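Local structure of phosphorylated carbohydrates phosphatase TM_1254 (Thermotoga maritima msb8, 3KBB) at residues F95-R100 / Y126-V131; D134-K137 / P143-Y146. The protein dephosphorylates a range of phosphorylated carbohydrates, among them erythrose 4-phosphate and fructose 6-phosphate, with the help of a divalent metal cation, cobalt giving the highest activity. All blocks are in the same frame, centred on the assembly; numbering follows the deposited sequence.

Contact 1 of 2, residues F95-R100 / Y126-V131; sequences FVKSKR and YFDVMV
K97 and D128 reach for each other from opposite directions and meet in a salt bridge, K97 NZ lying 2.8 Å from D128 OD2. NZ uses the syn lone pair of OD2, yet D128 OD1 stays farther off, 3.5 Å from K97 NZ, and the grip is one-sided. The lysine gets there by bending: after leaving beside its backbone N, its chain folds at chi2 (-37°) and again at chi3 (-67°). This fold lays the aliphatic part alongside the backbone of Y126, with K97 CD 3.7 Å from Y126 O. The Y126 hydroxyl is bonded to R90, outside the two segments. Helix 89-98 and strand 102-106 form a helix-strand unit of the Rossmann-like HAD core, and strand 129-131 is the outermost strand beside 102-106 in the parallel sheet. The salt bridge therefore ties the C-terminal end of the helix to the loop entering the edge strand. Each charged group has a second partner where the chain enters strand 102-106: K97 NZ also bonds to I101 O, just before the strand, and D128 OD2 accepts from L103 N, within it. Two donors thus share OD2, which probably favours the ionised carboxylate. Just beyond K97, the helix ends in a Schellman motif, with R100 at positive phi and R100 N 2.9 Å from K97 O.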
loop_
_atom_site.group_PDB
_atom_site.type_symbol
_atom_site.label_atom_id
_atom_site.label_comp_id
_atom_site.label_asym_id
_atom_site.label_seq_id
_atom_site.Cartn_x
_atom_site.Cartn_y
_atom_site.Cartn_z
ATOM N N PHE A 95 -5.152 -19.073 2.521
ATOM C CA PHE A 95 -6.093 -19.751 1.652
ATOM C C PHE A 95 -5.589 -19.907 0.211
ATOM O O PHE A 95 -5.695 -20.999 -0.379
ATOM C CB PHE A 95 -7.489 -19.064 1.691
ATOM C CG PHE A 95 -8.524 -19.760 0.845
ATOM C CD1 PHE A 95 -9.084 -20.977 1.265
ATOM C CD2 PHE A 95 -8.927 -19.217 -0.372
ATOM C CE1 PHE A 95 -10.043 -21.620 0.458
ATOM C CE2 PHE A 95 -9.872 -19.832 -1.176
ATOM C CZ PHE A 95 -10.434 -21.067 -0.748
ATOM N N VAL A 96 -5.062 -18.827 -0.383
ATOM C CA VAL A 96 -4.520 -18.945 -1.745
ATOM C C VAL A 96 -3.442 -20.039 -1.798
ATOM O O VAL A 96 -3.422 -20.844 -2.744
ATOM C CB VAL A 96 -3.895 -17.609 -2.267
ATOM C CG1 VAL A 96 -3.379 -17.800 -3.673
ATOM C CG2 VAL A 96 -4.987 -16.492 -2.219
ATOM N N LYS A 97 -2.556 -20.059 -0.809
ATOM C CA LYS A 97 -1.487 -21.076 -0.804
ATOM C C LYS A 97 -2.088 -22.482 -0.669
ATOM O O LYS A 97 -1.641 -23.428 -1.342
ATOM C CB LYS A 97 -0.416 -20.813 0.257
ATOM C CG LYS A 97 0.479 -19.583 -0.073
ATOM C CD LYS A 97 0.797 -19.433 -1.585
ATOM C CE LYS A 97 1.703 -20.545 -2.177
ATOM N NZ LYS A 97 1.775 -20.485 -3.686
ATOM N N SER A 98 -3.135 -22.587 0.151
ATOM C CA SER A 98 -3.848 -23.888 0.345
ATOM C C SER A 98 -4.407 -24.441 -0.966
ATOM O O SER A 98 -4.607 -25.668 -1.097
ATOM C CB SER A 98 -4.968 -23.748 1.385
ATOM O OG SER A 98 -6.184 -23.234 0.805
ATOM N N LYS A 99 -4.666 -23.560 -1.948
ATOM C CA LYS A 99 -5.205 -23.961 -3.248
ATOM C C LYS A 99 -4.119 -24.225 -4.300
ATOM O O LYS A 99 -4.417 -24.509 -5.463
ATOM C CB LYS A 99 -6.198 -22.914 -3.758
ATOM C CG LYS A 99 -7.381 -22.732 -2.807
ATOM C CD LYS A 99 -8.364 -23.911 -2.881
ATOM C CE LYS A 99 -9.659 -23.501 -3.552
ATOM N NZ LYS A 99 -10.250 -24.660 -4.311
ATOM N N ARG A 100 -2.871 -24.120 -3.860
ATOM C CA ARG A 100 -1.703 -24.279 -4.701
ATOM C C ARG A 100 -1.777 -23.339 -5.910
ATOM O O ARG A 100 -1.554 -23.715 -7.070
ATOM C CB ARG A 100 -1.489 -25.761 -5.049
ATOM C CG ARG A 100 -1.223 -26.606 -3.797
ATOM C CD ARG A 100 -1.554 -28.091 -4.049
ATOM N NE ARG A 100 -2.980 -28.292 -4.326
ATOM C CZ ARG A 100 -3.489 -28.581 -5.524
ATOM N NH1 ARG A 100 -2.693 -28.734 -6.577
ATOM N NH2 ARG A 100 -4.802 -28.720 -5.666
ATOM N N TYR A 126 4.709 -15.695 2.460
ATOM C CA TYR A 126 3.661 -16.203 1.570
ATOM C C TYR A 126 3.859 -16.072 0.063
ATOM O O TYR A 126 3.253 -16.814 -0.750
ATOM C CB TYR A 126 2.296 -15.602 1.955
ATOM C CG TYR A 126 1.938 -15.859 3.380
ATOM C CD1 TYR A 126 1.470 -17.117 3.765
ATOM C CD2 TYR A 126 2.118 -14.881 4.353
ATOM C CE1 TYR A 126 1.153 -17.365 5.085
ATOM C CE2 TYR A 126 1.797 -15.138 5.716
ATOM C CZ TYR A 126 1.308 -16.399 6.039
ATOM O OH TYR A 126 0.980 -16.697 7.339
ATOM N N PHE A 127 4.622 -15.067 -0.340
ATOM C CA PHE A 127 4.631 -14.683 -1.736
ATOM C C PHE A 127 5.610 -15.452 -2.592
ATOM O O PHE A 127 6.736 -15.711 -2.169
ATOM C CB PHE A 127 4.886 -13.178 -1.806
ATOM C CG PHE A 127 3.733 -12.384 -1.229
ATOM C CD1 PHE A 127 2.593 -12.201 -1.995
ATOM C CD2 PHE A 127 3.766 -11.943 0.071
ATOM C CE1 PHE A 127 1.506 -11.533 -1.483
ATOM C CE2 PHE A 127 2.708 -11.230 0.618
ATOM C CZ PHE A 127 1.536 -11.056 -0.165
ATOM N N ASP A 128 5.170 -15.787 -3.794
ATOM C CA ASP A 128 5.970 -16.406 -4.825
ATOM C C ASP A 128 6.669 -15.345 -5.679
ATOM O O ASP A 128 7.820 -15.523 -6.126
ATOM C CB ASP A 128 5.025 -17.205 -5.692
ATOM C CG ASP A 128 4.315 -18.309 -4.887
ATOM O OD1 ASP A 128 5.015 -19.207 -4.361
ATOM O OD2 ASP A 128 3.066 -18.273 -4.741
ATOM N N VAL A 129 5.961 -14.248 -5.914
ATOM C CA VAL A 129 6.471 -13.175 -6.764
ATOM C C VAL A 129 6.230 -11.869 -6.032
ATOM O O VAL A 129 5.119 -11.634 -5.516
ATOM C CB VAL A 129 5.746 -13.180 -8.133
ATOM C CG1 VAL A 129 5.901 -11.851 -8.881
ATOM C CG2 VAL A 129 6.214 -14.374 -9.007
HETATM N N MSE A 130 7.208 -10.959 -6.047
HETATM C CA MSE A 130 6.955 -9.650 -5.443
HETATM C C MSE A 130 7.610 -8.605 -6.339
HETATM O O MSE A 130 8.759 -8.804 -6.772
HETATM C CB MSE A 130 7.537 -9.574 -4.023
HETATM C CG MSE A 130 7.020 -10.661 -2.990
HETATM SE SE MSE A 130 7.562 -10.239 -1.198
HETATM C CE MSE A 130 9.444 -10.829 -1.292
ATOM N N VAL A 131 6.878 -7.559 -6.705
ATOM C CA VAL A 131 7.421 -6.504 -7.583
ATOM C C VAL A 131 7.266 -5.180 -6.829
ATOM O O VAL A 131 6.206 -4.947 -6.198
ATOM C CB VAL A 131 6.650 -6.466 -8.928
ATOM C CG1 VAL A 131 7.057 -5.260 -9.749
ATOM C CG2 VAL A 131 6.891 -7.759 -9.764
#

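Contact 2 of 2, residues D134-K137 / P143-Y146; sequences DQVK and PEIY
E144 sends its carboxylate across to the backbone of K137, where K137 N donates to E144 OE2 at 2.8 Å in a nearly straight bond (N-H...O 167°). The amide comes from above the carboxylate plane, 37° out of it. V136 lies against the same group, its CB 3.5 Å from E144 OE2, while its CG1 branch turns to the helix backbone and rests 3.8 Å from I145 CA. The glutamate reaches the loop because CG stands opposite the backbone N (chi1 -158°) and the chain beyond is extended. Its other oxygen, OE1, accepts from N138 N, and the two oxygens together hold successive amides of the loop. Farther out, D142 OD1 bonds to the backbone N of E144, and Q135 OE1 bonds to R152 of helix 144-153. The loop joins strand 129-131 to this helix in the HAD fold; the I145 side chain lies about 7 Å from that of D7, the probable nucleophile. With an alanine in place of E144, the amides of K137 and N138 would probably lose this shared carboxylate and the loop its hold on the helix. Because the carboxylate binds main-chain N-H groups, its grip on K137 does not depend on that residue's ammonium, which leads away.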
loop_
_atom_site.group_PDB
_atom_site.type_symbol
_atom_site.label_atom_id
_atom_site.label_comp_id
_atom_site.label_asym_id
_atom_site.label_seq_id
_atom_site.Cartn_x
_atom_site.Cartn_y
_atom_site.Cartn_z
ATOM N N ASP A 134 10.584 0.556 -7.335
ATOM C CA ASP A 134 11.888 0.869 -7.928
ATOM C C ASP A 134 12.341 -0.142 -8.956
ATOM O O ASP A 134 13.505 -0.124 -9.371
ATOM C CB ASP A 134 12.983 1.068 -6.842
ATOM C CG ASP A 134 13.133 -0.130 -5.857
ATOM O OD1 ASP A 134 12.279 -1.045 -5.747
ATOM O OD2 ASP A 134 14.179 -0.126 -5.146
ATOM N N GLN A 135 11.437 -1.053 -9.331
ATOM C CA GLN A 135 11.724 -2.073 -10.347
ATOM C C GLN A 135 11.065 -1.810 -11.705
ATOM O O GLN A 135 11.194 -2.622 -12.621
ATOM C CB GLN A 135 11.322 -3.445 -9.801
ATOM C CG GLN A 135 12.161 -3.842 -8.603
ATOM C CD GLN A 135 11.831 -5.232 -8.092
ATOM O OE1 GLN A 135 10.695 -5.701 -8.205
ATOM N NE2 GLN A 135 12.824 -5.895 -7.521
ATOM N N VAL A 136 10.353 -0.692 -11.819
ATOM C CA VAL A 136 9.768 -0.255 -13.083
ATOM C C VAL A 136 10.195 1.170 -13.426
ATOM O O VAL A 136 10.516 1.941 -12.515
ATOM C CB VAL A 136 8.214 -0.298 -13.017
ATOM C CG1 VAL A 136 7.767 -1.762 -12.839
ATOM C CG2 VAL A 136 7.710 0.555 -11.872
ATOM N N LYS A 137 10.145 1.498 -14.716
ATOM C CA LYS A 137 10.475 2.854 -15.181
ATOM C C LYS A 137 9.389 3.859 -14.781
ATOM O O LYS A 137 9.682 4.937 -14.228
ATOM C CB LYS A 137 10.697 2.845 -16.689
ATOM C CG LYS A 137 11.046 4.254 -17.240
ATOM C CD LYS A 137 11.449 4.201 -18.689
ATOM C CE LYS A 137 11.718 5.596 -19.202
ATOM N NZ LYS A 137 11.752 5.570 -20.684
ATOM N N PRO A 143 0.627 0.667 -16.672
ATOM C CA PRO A 143 0.490 -0.787 -16.401
ATOM C C PRO A 143 1.832 -1.536 -16.201
ATOM O O PRO A 143 1.794 -2.733 -15.842
ATOM C CB PRO A 143 -0.215 -1.301 -17.655
ATOM C CG PRO A 143 0.237 -0.289 -18.729
ATOM C CD PRO A 143 0.199 0.999 -18.040
ATOM N N GLU A 144 2.978 -0.863 -16.394
ATOM C CA GLU A 144 4.294 -1.523 -16.229
ATOM C C GLU A 144 4.401 -2.482 -15.024
ATOM O O GLU A 144 4.849 -3.652 -15.157
ATOM C CB GLU A 144 5.408 -0.475 -16.189
ATOM C CG GLU A 144 6.732 -1.077 -16.561
ATOM C CD GLU A 144 7.889 -0.074 -16.503
ATOM O OE1 GLU A 144 7.625 1.137 -16.621
ATOM O OE2 GLU A 144 9.049 -0.550 -16.363
ATOM N N ILE A 145 4.026 -1.998 -13.845
ATOM C CA ILE A 145 4.169 -2.810 -12.644
ATOM C C ILE A 145 3.368 -4.118 -12.688
ATOM O O ILE A 145 3.883 -5.165 -12.319
ATOM C CB ILE A 145 3.894 -1.991 -11.375
ATOM C CG1 ILE A 145 4.457 -2.711 -10.134
ATOM C CG2 ILE A 145 2.441 -1.580 -11.248
ATOM C CD1 ILE A 145 4.387 -1.899 -8.875
ATOM N N TYR A 146 2.118 -4.041 -13.160
ATOM C CA TYR A 146 1.316 -5.279 -13.284
ATOM C C TYR A 146 1.793 -6.167 -14.418
ATOM O O TYR A 146 1.728 -7.377 -14.291
ATOM C CB TYR A 146 -0.183 -4.949 -13.405
ATOM C CG TYR A 146 -0.695 -4.647 -12.008
ATOM C CD1 TYR A 146 -0.940 -5.688 -11.081
ATOM C CD2 TYR A 146 -0.904 -3.333 -11.588
ATOM C CE1 TYR A 146 -1.370 -5.416 -9.792
ATOM C CE2 TYR A 146 -1.337 -3.038 -10.290
ATOM C CZ TYR A 146 -1.563 -4.102 -9.391
ATOM O OH TYR A 146 -1.982 -3.862 -8.102
#

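Contact 1 is a surface contact and contact 2 is partly buried; their centres are 20 Å apart. They follow one another along the chain: 126-131 ends in strand 129-131, after which the loop holding residues 134-137 carries the chain on to helix 144-153. That strand and helix also meet directly, V131 CG1 packing 3.7 Å from I145 CG1. Contact 1 joins the edge strand's entry to the end of helix 89-98, with strand 102-106 and helix 111-120 between them in the chain, whereas contact 2 joins the loop after the strand to the following helix. Their chemistry differs accordingly: two charged side chains pair in contact 1, while in contact 2 a carboxylate holds loop amides beside the apolar packing of V136.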